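Citrate lyase, subunit 1 (Methanosaeta concilii, PDB 6HXI) probably catalyses, with its partner chain, the ATP-driven conversion of citrate and coenzyme A to acetyl-CoA and oxaloacetate, and is seen here with both substrates bound. Local coordinates at residues E117-I122 against Y197-P202; G340-F345 against Y374-G379. All coordinates share one frame; numbering follows the deposited sequence.

Contact 1: E117-I122 against Y197-P202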
ATOM      1  N   GLU C 117     -40.994   0.884  75.788  1.00 86.01           N
ATOM      2  CA  GLU C 117     -39.813   0.167  75.324  1.00 83.19           C
ATOM      3  C   GLU C 117     -40.294  -0.978  74.434  1.00 83.65           C
ATOM      4  O   GLU C 117     -40.771  -1.995  74.944  1.00 84.94           O
ATOM      5  CB  GLU C 117     -38.947  -0.334  76.495  1.00 86.22           C
ATOM      6  CG  GLU C 117     -37.959   0.699  77.017  1.00 97.47           C
ATOM      7  CD  GLU C 117     -36.825   0.213  77.911  1.00112.17           C
ATOM      8  OE1 GLU C 117     -36.832  -0.965  78.338  1.00105.07           O
ATOM      9  OE2 GLU C 117     -35.915   1.027  78.178  1.00 99.20           O
ATOM     10  N   TYR C 118     -40.256  -0.770  73.109  1.00 75.50           N
ATOM     11  CA  TYR C 118     -40.677  -1.788  72.142  1.00 73.06           C
ATOM     12  C   TYR C 118     -39.466  -2.377  71.424  1.00 71.38           C
ATOM     13  O   TYR C 118     -38.458  -1.694  71.238  1.00 67.88           O
ATOM     14  CB  TYR C 118     -41.714  -1.254  71.124  1.00 74.13           C
ATOM     15  CG  TYR C 118     -42.961  -0.599  71.700  1.00 78.87           C
ATOM     16  CD1 TYR C 118     -43.520  -1.043  72.897  1.00 82.78           C
ATOM     17  CD2 TYR C 118     -43.614   0.422  71.015  1.00 79.97           C
ATOM     18  CE1 TYR C 118     -44.663  -0.445  73.428  1.00 86.28           C
ATOM     19  CE2 TYR C 118     -44.760   1.027  71.535  1.00 83.14           C
ATOM     20  CZ  TYR C 118     -45.280   0.593  72.744  1.00 93.06           C
ATOM     21  OH  TYR C 118     -46.413   1.190  73.257  1.00 96.23           O
ATOM     22  N   TYR C 119     -39.565  -3.659  71.042  1.00 67.11           N
ATOM     23  CA  TYR C 119     -38.492  -4.387  70.354  1.00 64.89           C
ATOM     24  C   TYR C 119     -38.875  -4.672  68.914  1.00 65.70           C
ATOM     25  O   TYR C 119     -40.016  -5.055  68.654  1.00 66.59           O
ATOM     26  CB  TYR C 119     -38.215  -5.700  71.118  1.00 67.51           C
ATOM     27  CG  TYR C 119     -37.432  -6.757  70.371  1.00 68.48           C
ATOM     28  CD1 TYR C 119     -38.083  -7.748  69.639  1.00 70.45           C
ATOM     29  CD2 TYR C 119     -36.044  -6.812  70.454  1.00 69.30           C
ATOM     30  CE1 TYR C 119     -37.366  -8.743  68.972  1.00 71.76           C
ATOM     31  CE2 TYR C 119     -35.316  -7.810  69.804  1.00 69.29           C
ATOM     32  CZ  TYR C 119     -35.983  -8.776  69.069  1.00 77.35           C
ATOM     33  OH  TYR C 119     -35.272  -9.770  68.446  1.00 80.14           O
ATOM     34  N   VAL C 120     -37.911  -4.542  67.996  1.00 59.53           N
ATOM     35  CA  VAL C 120     -38.064  -4.871  66.572  1.00 57.23           C
ATOM     36  C   VAL C 120     -36.772  -5.500  66.028  1.00 58.77           C
ATOM     37  O   VAL C 120     -35.683  -4.982  66.267  1.00 57.25           O
ATOM     38  CB  VAL C 120     -38.602  -3.706  65.676  1.00 60.50           C
ATOM     39  CG1 VAL C 120     -37.623  -2.532  65.602  1.00 59.82           C
ATOM     40  CG2 VAL C 120     -38.960  -4.197  64.277  1.00 59.02           C
ATOM     41  N   ALA C 121     -36.900  -6.610  65.296  1.00 55.43           N
ATOM     42  CA  ALA C 121     -35.756  -7.271  64.675  1.00 53.55           C
ATOM     43  C   ALA C 121     -36.091  -7.863  63.309  1.00 54.85           C
ATOM     44  O   ALA C 121     -37.142  -8.490  63.130  1.00 53.14           O
ATOM     45  CB  ALA C 121     -35.186  -8.342  65.596  1.00 55.40           C
ATOM     46  N   ILE C 122     -35.186  -7.662  62.341  1.00 50.13           N
ATOM     47  CA  ILE C 122     -35.348  -8.209  61.003  1.00 47.88           C
ATOM     48  C   ILE C 122     -34.167  -9.125  60.710  1.00 52.23           C
ATOM     49  O   ILE C 122     -33.013  -8.749  60.880  1.00 50.06           O
ATOM     50  CB  ILE C 122     -35.648  -7.183  59.872  1.00 49.55           C
ATOM     51  CG1 ILE C 122     -36.705  -6.136  60.290  1.00 49.36           C
ATOM     52  CG2 ILE C 122     -36.076  -7.917  58.563  1.00 49.21           C
ATOM     53  CD1 ILE C 122     -36.756  -4.915  59.392  1.00 51.92           C
ATOM     54  N   TYR C 197     -29.085  -8.549  59.209  1.00 46.52           N
ATOM     55  CA  TYR C 197     -29.676  -8.497  60.541  1.00 46.97           C
ATOM     56  C   TYR C 197     -29.766  -7.060  61.074  1.00 49.46           C
ATOM     57  O   TYR C 197     -28.825  -6.284  60.945  1.00 47.29           O
ATOM     58  CB  TYR C 197     -28.862  -9.364  61.518  1.00 49.43           C
ATOM     59  CG  TYR C 197     -29.462  -9.436  62.904  1.00 53.42           C
ATOM     60  CD1 TYR C 197     -30.571 -10.235  63.164  1.00 56.31           C
ATOM     61  CD2 TYR C 197     -28.923  -8.704  63.958  1.00 55.86           C
ATOM     62  CE1 TYR C 197     -31.158 -10.270  64.427  1.00 60.91           C
ATOM     63  CE2 TYR C 197     -29.487  -8.752  65.238  1.00 58.73           C
ATOM     64  CZ  TYR C 197     -30.607  -9.536  65.468  1.00 69.14           C
ATOM     65  OH  TYR C 197     -31.181  -9.601  66.721  1.00 75.13           O
ATOM     66  N   VAL C 198     -30.894  -6.736  61.710  1.00 48.28           N
ATOM     67  CA  VAL C 198     -31.147  -5.455  62.378  1.00 49.37           C
ATOM     68  C   VAL C 198     -31.944  -5.710  63.646  1.00 54.55           C
ATOM     69  O   VAL C 198     -32.890  -6.499  63.632  1.00 53.60           O
ATOM     70  CB  VAL C 198     -31.743  -4.322  61.474  1.00 53.28           C
ATOM     71  CG1 VAL C 198     -33.180  -4.618  61.035  1.00 52.78           C
ATOM     72  CG2 VAL C 198     -31.679  -2.974  62.168  1.00 53.93           C
ATOM     73  N   GLU C 199     -31.540  -5.076  64.744  1.00 54.21           N
ATOM     74  CA  GLU C 199     -32.222  -5.201  66.021  1.00 56.13           C
ATOM     75  C   GLU C 199     -32.257  -3.861  66.738  1.00 62.66           C
ATOM     76  O   GLU C 199     -31.205  -3.282  67.015  1.00 62.86           O
ATOM     77  CB  GLU C 199     -31.534  -6.248  66.893  1.00 59.17           C
ATOM     78  CG  GLU C 199     -32.208  -6.498  68.231  1.00 72.70           C
ATOM     79  CD  GLU C 199     -31.253  -7.048  69.265  1.00110.37           C
ATOM     80  OE1 GLU C 199     -30.864  -8.233  69.141  1.00113.70           O
ATOM     81  OE2 GLU C 199     -30.853  -6.281  70.171  1.00116.00           O
ATOM     82  N   ILE C 200     -33.473  -3.375  67.032  1.00 59.66           N
ATOM     83  CA  ILE C 200     -33.695  -2.162  67.796  1.00 60.43           C
ATOM     84  C   ILE C 200     -34.366  -2.633  69.081  1.00 66.74           C
ATOM     85  O   ILE C 200     -35.562  -2.957  69.099  1.00 65.23           O
ATOM     86  CB  ILE C 200     -34.452  -1.033  67.052  1.00 62.47           C
ATOM     87  CG1 ILE C 200     -33.810  -0.758  65.664  1.00 60.43           C
ATOM     88  CG2 ILE C 200     -34.439   0.232  67.921  1.00 64.29           C
ATOM     89  CD1 ILE C 200     -34.711  -0.092  64.682  1.00 62.42           C
ATOM     90  N   ASN C 201     -33.530  -2.768  70.125  1.00 65.27           N
ATOM     91  CA  ASN C 201     -33.906  -3.281  71.422  1.00 66.76           C
ATOM     92  C   ASN C 201     -33.336  -2.409  72.545  1.00 74.05           C
ATOM     93  O   ASN C 201     -32.222  -2.652  73.024  1.00 76.37           O
ATOM     94  CB  ASN C 201     -33.461  -4.751  71.564  1.00 66.18           C
ATOM     95  CG  ASN C 201     -33.999  -5.466  72.782  1.00 87.38           C
ATOM     96  OD1 ASN C 201     -35.114  -5.209  73.254  1.00 76.46           O
ATOM     97  ND2 ASN C 201     -33.242  -6.437  73.270  1.00 84.52           N
ATOM     98  N   PRO C 202     -34.077  -1.368  72.968  1.00 69.80           N
ATOM     99  CA  PRO C 202     -35.436  -0.994  72.551  1.00 68.56           C
ATOM    100  C   PRO C 202     -35.546   0.256  71.644  1.00 72.19           C
ATOM    101  O   PRO C 202     -34.563   0.957  71.393  1.00 71.09           O
ATOM    102  CB  PRO C 202     -36.112  -0.751  73.912  1.00 72.22           C
ATOM    103  CG  PRO C 202     -34.970  -0.244  74.830  1.00 78.35           C
ATOM    104  CD  PRO C 202     -33.654  -0.546  74.114  1.00 73.37           C
TER
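Y119 and N201 both carry CG anti to the backbone N (chi1 163° and -170°), and this brings the tyrosine ring beside the asparagine amide. The two strands run antiparallel as neighbours in the six-stranded sheet of the ATP-grasp domain, their axes 4.7 Å apart. N201 meets the ring at its edge, with OD1 3.4 Å from Y119 CD2, and the ring and amide planes are turned 85° apart. The amide oxygen is hydrogen-bonded to the backbone N of G138; its approach to the ring is a packing contact. Further along the same ring, Y119 CE2 touches the CG methylene of E199 at 3.7 Å, with A121 on the same side of the sheet.

The other side carries V120, I122, V198 and I200, all buried. V120, I122 and I200 pack on helix 173-192 through I183, Y190, F182 and L186, and V198 on M215 of strand 209-220. Here V120 CG1 rests 3.8 Å from I200 CB, while V198 CG1 lies against I122 CB. Two pairs of backbone bonds, V120 with I200 and I122 with V198, hold the register, and A121 and E199 form the non-hydrogen-bonded pair between them.

Beyond the ladder, a cis peptide bond precedes P202, whose ring lies alongside the E117 side chain, the two pointing the same way. P202 CG comes within 3.6 Å of E117 CD, and E117 OE2 is hydrogen-bonded to H114 NE2. An alanine in place of E117 would probably uncover this flank of the proline ring and leave the H114 imidazole without its carboxylate partner. On the E199 side of the sheet, Y197 OH donates to E199 OE1 at 2.8 Å, on the anti side of the carboxylate and slightly out of its plane.

Contact 2: G340-F345 against Y374-G379; sequences GAIANF and YVRRGG. With COA (coenzyme A), chain G; FLC (citrate anion), chain M.
R376 and R377 reach the 340-345 loop with their guanidinium groups, R376 tying it to the partner subunit and R377 to citrate. R376 NH1 lies in the carbonyl plane of G340 and donates to a lone pair of G340 O at 3.0 Å; the same nitrogen forms a salt bridge with E184 of the neighbouring Succinyl-CoA ligase subunit alpha chain, and NE bonds to T407 O. A bend at chi2 (68°) turns the R377 guanidinium back to the loop, where NH1 makes a weak bond to A341 O.

The packing is tight where the two backbones meet, at I342-A343 against G378-G379. A343 N donates to G378 O at 3.1 Å from well above the carbonyl plane, 58° out of it, and I342 CG2 sits 3.7 Å from G379 N. A CB on G378 would collide with I342 CG1, and one on G379 with A343 CB. At G340 it is the R377 guanidinium that a CB would strike, at NH1.

These loops follow strands 334-338 and 371-376, parallel neighbours joined by a beta-alpha-beta crossover containing helices 348-361 and 363-368, in the citrate-binding domain, related to the succinyl-CoA synthetases. The active-site ligands thus lie beyond the C-terminal ends of the strands.

Unlike the tight G378-G379 side, N344 and F345 make no contact with 374-379, and the partly exposed F345 faces the ligands. R377 grips one citrate carboxylate with two nitrogens, NH1 to OA2 and NH2 to OA1, each 2.8 Å long. A second carboxylate takes N344 N and N344 ND2, both on OB2, while F345 N donates to OB1. The F345 ring lays one face against OB1, and its edge meets coenzyme A, where F345 CE1 lies 3.8 Å from C2P.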
ATOM      1  N   GLY C 340      -4.923 -28.980  49.718  1.00 48.26           N
ATOM      2  CA  GLY C 340      -6.136 -28.768  48.954  1.00 48.15           C
ATOM      3  C   GLY C 340      -6.661 -30.049  48.354  1.00 53.37           C
ATOM      4  O   GLY C 340      -5.988 -31.085  48.374  1.00 52.81           O
ATOM      5  N   ALA C 341      -7.874 -29.971  47.804  1.00 49.69           N
ATOM      6  CA  ALA C 341      -8.503 -31.101  47.139  1.00 49.46           C
ATOM      7  C   ALA C 341      -7.977 -31.189  45.709  1.00 48.33           C
ATOM      8  O   ALA C 341      -7.026 -30.493  45.352  1.00 46.76           O
ATOM      9  CB  ALA C 341     -10.022 -30.920  47.128  1.00 50.13           C
ATOM     10  N   ILE C 342      -8.580 -32.057  44.898  1.00 44.05           N
ATOM     11  CA  ILE C 342      -8.259 -32.169  43.481  1.00 43.94           C
ATOM     12  C   ILE C 342      -9.125 -31.065  42.858  1.00 44.13           C
ATOM     13  O   ILE C 342     -10.345 -31.176  42.909  1.00 42.02           O
ATOM     14  CB  ILE C 342      -8.560 -33.582  42.916  1.00 47.85           C
ATOM     15  CG1 ILE C 342      -7.766 -34.677  43.676  1.00 48.26           C
ATOM     16  CG2 ILE C 342      -8.287 -33.625  41.384  1.00 49.40           C
ATOM     17  CD1 ILE C 342      -8.336 -36.108  43.510  1.00 57.22           C
ATOM     18  N   ALA C 343      -8.504 -29.947  42.404  1.00 39.13           N
ATOM     19  CA  ALA C 343      -9.256 -28.815  41.852  1.00 37.47           C
ATOM     20  C   ALA C 343     -10.027 -29.168  40.610  1.00 40.60           C
ATOM     21  O   ALA C 343      -9.634 -30.062  39.842  1.00 39.08           O
ATOM     22  CB  ALA C 343      -8.340 -27.623  41.581  1.00 37.56           C
ATOM     23  N   ASN C 344     -11.114 -28.425  40.392  1.00 38.37           N
ATOM     24  CA  ASN C 344     -11.939 -28.545  39.197  1.00 38.14           C
ATOM     25  C   ASN C 344     -11.428 -27.563  38.138  1.00 41.60           C
ATOM     26  O   ASN C 344     -11.540 -27.835  36.951  1.00 41.03           O
ATOM     27  CB  ASN C 344     -13.389 -28.205  39.516  1.00 37.52           C
ATOM     28  CG  ASN C 344     -14.010 -29.063  40.576  1.00 49.51           C
ATOM     29  OD1 ASN C 344     -14.547 -30.145  40.308  1.00 46.16           O
ATOM     30  ND2 ASN C 344     -14.000 -28.561  41.787  1.00 36.16           N
ATOM     31  N   PHE C 345     -10.946 -26.392  38.544  1.00 39.12           N
ATOM     32  CA  PHE C 345     -10.549 -25.421  37.532  1.00 38.72           C
ATOM     33  C   PHE C 345      -9.341 -24.573  37.907  1.00 43.34           C
ATOM     34  O   PHE C 345      -8.686 -24.074  36.998  1.00 43.53           O
ATOM     35  CB  PHE C 345     -11.735 -24.541  37.088  1.00 39.72           C
ATOM     36  CG  PHE C 345     -12.319 -23.592  38.114  1.00 39.51           C
ATOM     37  CD1 PHE C 345     -13.276 -24.033  39.030  1.00 41.49           C
ATOM     38  CD2 PHE C 345     -11.956 -22.251  38.128  1.00 37.66           C
ATOM     39  CE1 PHE C 345     -13.838 -23.143  39.964  1.00 41.60           C
ATOM     40  CE2 PHE C 345     -12.508 -21.367  39.066  1.00 39.87           C
ATOM     41  CZ  PHE C 345     -13.448 -21.818  39.970  1.00 38.55           C
ATOM     42  N   TYR C 374       5.079 -29.032  53.493  1.00 59.32           N
ATOM     43  CA  TYR C 374       4.334 -30.245  53.134  1.00 57.36           C
ATOM     44  C   TYR C 374       3.249 -29.867  52.117  1.00 56.58           C
ATOM     45  O   TYR C 374       2.427 -28.985  52.382  1.00 55.12           O
ATOM     46  CB  TYR C 374       3.736 -30.930  54.382  1.00 59.33           C
ATOM     47  CG  TYR C 374       4.776 -31.388  55.382  1.00 64.33           C
ATOM     48  CD1 TYR C 374       5.380 -30.487  56.261  1.00 67.21           C
ATOM     49  CD2 TYR C 374       5.148 -32.727  55.465  1.00 67.12           C
ATOM     50  CE1 TYR C 374       6.356 -30.902  57.169  1.00 69.43           C
ATOM     51  CE2 TYR C 374       6.114 -33.155  56.379  1.00 70.33           C
ATOM     52  CZ  TYR C 374       6.711 -32.240  57.232  1.00 79.21           C
ATOM     53  OH  TYR C 374       7.656 -32.670  58.132  1.00 86.01           O
ATOM     54  N   VAL C 375       3.292 -30.497  50.931  1.00 50.42           N
ATOM     55  CA  VAL C 375       2.385 -30.242  49.810  1.00 47.62           C
ATOM     56  C   VAL C 375       1.567 -31.483  49.404  1.00 51.55           C
ATOM     57  O   VAL C 375       2.138 -32.557  49.283  1.00 51.83           O
ATOM     58  CB  VAL C 375       3.170 -29.693  48.586  1.00 50.46           C
ATOM     59  CG1 VAL C 375       2.217 -29.222  47.482  1.00 48.46           C
ATOM     60  CG2 VAL C 375       4.147 -28.585  48.989  1.00 50.39           C
ATOM     61  N   ARG C 376       0.245 -31.314  49.171  1.00 47.33           N
ATOM     62  CA  ARG C 376      -0.677 -32.326  48.641  1.00 47.06           C
ATOM     63  C   ARG C 376      -1.635 -31.590  47.706  1.00 52.64           C
ATOM     64  O   ARG C 376      -2.460 -30.804  48.167  1.00 53.65           O
ATOM     65  CB  ARG C 376      -1.458 -33.089  49.725  1.00 42.85           C
ATOM     66  CG  ARG C 376      -2.249 -34.299  49.177  1.00 43.30           C
ATOM     67  CD  ARG C 376      -3.629 -33.946  48.613  1.00 48.48           C
ATOM     68  NE  ARG C 376      -4.354 -35.118  48.108  1.00 59.49           N
ATOM     69  CZ  ARG C 376      -5.606 -35.100  47.655  1.00 65.35           C
ATOM     70  NH1 ARG C 376      -6.299 -33.966  47.637  1.00 48.75           N
ATOM     71  NH2 ARG C 376      -6.183 -36.219  47.236  1.00 51.26           N
ATOM     72  N   ARG C 377      -1.538 -31.848  46.410  1.00 48.17           N
ATOM     73  CA  ARG C 377      -2.394 -31.174  45.457  1.00 46.59           C
ATOM     74  C   ARG C 377      -2.691 -31.988  44.211  1.00 49.75           C
ATOM     75  O   ARG C 377      -1.860 -32.755  43.742  1.00 47.41           O
ATOM     76  CB  ARG C 377      -1.789 -29.796  45.098  1.00 47.15           C
ATOM     77  CG  ARG C 377      -2.716 -28.819  44.377  1.00 48.66           C
ATOM     78  CD  ARG C 377      -3.867 -28.292  45.212  1.00 50.39           C
ATOM     79  NE  ARG C 377      -4.486 -27.140  44.550  1.00 47.99           N
ATOM     80  CZ  ARG C 377      -5.792 -26.911  44.489  1.00 50.21           C
ATOM     81  NH1 ARG C 377      -6.645 -27.732  45.083  1.00 36.67           N
ATOM     82  NH2 ARG C 377      -6.251 -25.834  43.870  1.00 40.86           N
ATOM     83  N   GLY C 378      -3.908 -31.798  43.714  1.00 48.18           N
ATOM     84  CA  GLY C 378      -4.429 -32.336  42.463  1.00 47.14           C
ATOM     85  C   GLY C 378      -5.167 -31.211  41.752  1.00 48.36           C
ATOM     86  O   GLY C 378      -5.419 -30.152  42.356  1.00 47.69           O
ATOM     87  N   GLY C 379      -5.503 -31.428  40.480  1.00 41.28           N
ATOM     88  CA  GLY C 379      -6.200 -30.431  39.675  1.00 39.92           C
ATOM     89  C   GLY C 379      -5.543 -30.099  38.340  1.00 44.73           C
ATOM     90  O   GLY C 379      -4.537 -30.722  37.981  1.00 44.03           O
TER
HETATM   91  N1A COA G 701     -13.745  -2.283  29.740  1.00 37.02           N
HETATM   92  C2A COA G 701     -14.682  -2.283  30.694  1.00 38.66           C
HETATM   93  N3A COA G 701     -15.104  -3.302  31.456  1.00 36.94           N
HETATM   94  C4A COA G 701     -14.492  -4.446  31.113  1.00 37.60           C
HETATM   95  C5A COA G 701     -13.514  -4.603  30.146  1.00 36.70           C
HETATM   96  C6A COA G 701     -13.108  -3.443  29.457  1.00 37.31           C
HETATM   97  N6A COA G 701     -12.113  -3.424  28.572  1.00 40.79           N
HETATM   98  N7A COA G 701     -13.185  -5.941  29.996  1.00 41.12           N
HETATM   99  C8A COA G 701     -13.947  -6.552  30.866  1.00 40.25           C
HETATM  100  N9A COA G 701     -14.769  -5.712  31.575  1.00 41.42           N
HETATM  101  C1B COA G 701     -15.762  -6.076  32.586  1.00 39.94           C
HETATM  102  C2B COA G 701     -16.821  -7.076  32.139  1.00 40.71           C
HETATM  103  O2B COA G 701     -17.870  -6.428  31.415  1.00 43.32           O
HETATM  104  C3B COA G 701     -17.291  -7.605  33.498  1.00 39.95           C
HETATM  105  O3B COA G 701     -18.211  -6.697  34.142  1.00 37.56           O
HETATM  106  P3B COA G 701     -19.311  -7.156  35.202  1.00 35.80           P
HETATM  107  O7A COA G 701     -18.600  -7.929  36.261  1.00 36.78           O
HETATM  108  O8A COA G 701     -19.941  -5.903  35.695  1.00 39.03           O
HETATM  109  O9A COA G 701     -20.347  -7.969  34.405  1.00 35.17           O
HETATM  110  C4B COA G 701     -16.036  -7.539  34.377  1.00 37.80           C
HETATM  111  O4B COA G 701     -15.107  -6.679  33.685  1.00 38.21           O
HETATM  112  C5B COA G 701     -15.390  -8.867  34.682  1.00 39.15           C
HETATM  113  O5B COA G 701     -15.340  -9.622  33.455  1.00 42.87           O
HETATM  114  P1A COA G 701     -15.689 -11.218  33.421  1.00 45.87           P
HETATM  115  O1A COA G 701     -15.230 -11.912  32.191  1.00 46.78           O
HETATM  116  O2A COA G 701     -17.146 -11.493  33.760  1.00 39.95           O
HETATM  117  O3A COA G 701     -14.775 -11.596  34.674  1.00 51.94           O
HETATM  118  P2A COA G 701     -14.168 -12.864  35.419  1.00 48.04           P
HETATM  119  O4A COA G 701     -12.854 -13.201  34.838  1.00 49.20           O
HETATM  120  O5A COA G 701     -14.023 -12.440  36.863  1.00 50.70           O
HETATM  121  O6A COA G 701     -15.227 -14.079  35.249  1.00 41.51           O
HETATM  122  CBP COA G 701     -16.180 -15.697  36.807  1.00 36.87           C
HETATM  123  CCP COA G 701     -16.299 -14.302  36.184  1.00 39.55           C
HETATM  124  CDP COA G 701     -17.362 -15.894  37.766  1.00 29.73           C
HETATM  125  CEP COA G 701     -16.212 -16.798  35.728  1.00 36.86           C
HETATM  126  CAP COA G 701     -14.836 -15.781  37.582  1.00 40.28           C
HETATM  127  OAP COA G 701     -14.636 -14.634  38.388  1.00 42.80           O
HETATM  128  C9P COA G 701     -14.608 -17.032  38.421  1.00 45.34           C
HETATM  129  O9P COA G 701     -14.220 -18.071  37.883  1.00 49.14           O
HETATM  130  N8P COA G 701     -14.836 -16.925  39.740  1.00 43.34           N
HETATM  131  C7P COA G 701     -14.754 -18.059  40.652  1.00 39.76           C
HETATM  132  C6P COA G 701     -16.093 -18.386  41.254  1.00 43.61           C
HETATM  133  C5P COA G 701     -16.006 -19.492  42.279  1.00 46.46           C
HETATM  134  O5P COA G 701     -14.981 -19.664  42.936  1.00 49.05           O
HETATM  135  N4P COA G 701     -17.081 -20.269  42.402  1.00 47.54           N
HETATM  136  C3P COA G 701     -17.118 -21.442  43.266  1.00 51.38           C
HETATM  137  C2P COA G 701     -16.485 -22.660  42.626  1.00 54.05           C
HETATM  138  S1P COA G 701     -16.819 -24.033  43.764  1.00 58.56           S
HETATM  139  CAC FLC M 501      -9.617 -25.531  44.581  1.00 54.58           C
HETATM  140  CA  FLC M 501     -11.082 -25.146  44.750  1.00 53.68           C
HETATM  141  CB  FLC M 501     -11.794 -24.556  43.520  1.00 54.69           C
HETATM  142  CBC FLC M 501     -11.599 -25.523  42.330  1.00 50.87           C
HETATM  143  CG  FLC M 501     -13.287 -24.338  43.815  1.00 58.32           C
HETATM  144  CGC FLC M 501     -13.685 -24.261  45.285  1.00 62.50           C
HETATM  145  OA1 FLC M 501      -8.842 -24.668  44.086  1.00 49.74           O
HETATM  146  OA2 FLC M 501      -9.255 -26.669  44.997  1.00 53.29           O
HETATM  147  OB1 FLC M 501     -10.948 -25.094  41.358  1.00 45.67           O
HETATM  148  OB2 FLC M 501     -12.105 -26.664  42.420  1.00 52.88           O
HETATM  149  OG1 FLC M 501     -13.642 -23.151  45.851  1.00 63.94           O
HETATM  150  OG2 FLC M 501     -14.026 -25.321  45.864  1.00 64.47           O
HETATM  151  OHB FLC M 501     -11.224 -23.292  43.206  1.00 56.69           O

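In the fold
Contacts 1 and 2 sit on opposite sides of the chain's centre, their own centres about 46 Å apart, and share no strand or helix. Contact 1 joins neighbouring antiparallel strands of the ATP-grasp domain; one side of the sheet is buried and apolar while the other keeps partly exposed polar groups, and no other protein chain touches it. In contact 2, which joins loops following parallel strands of the citrate-binding domain, all residues touching across the segments are buried. Its chemistry is polar and partly charged: R377, N344 and F345 bind citrate, R376 pairs with the partner subunit, and glycines let the backbones come close. Regular strand bonding thus dominates in contact 1, ligand binding in contact 2.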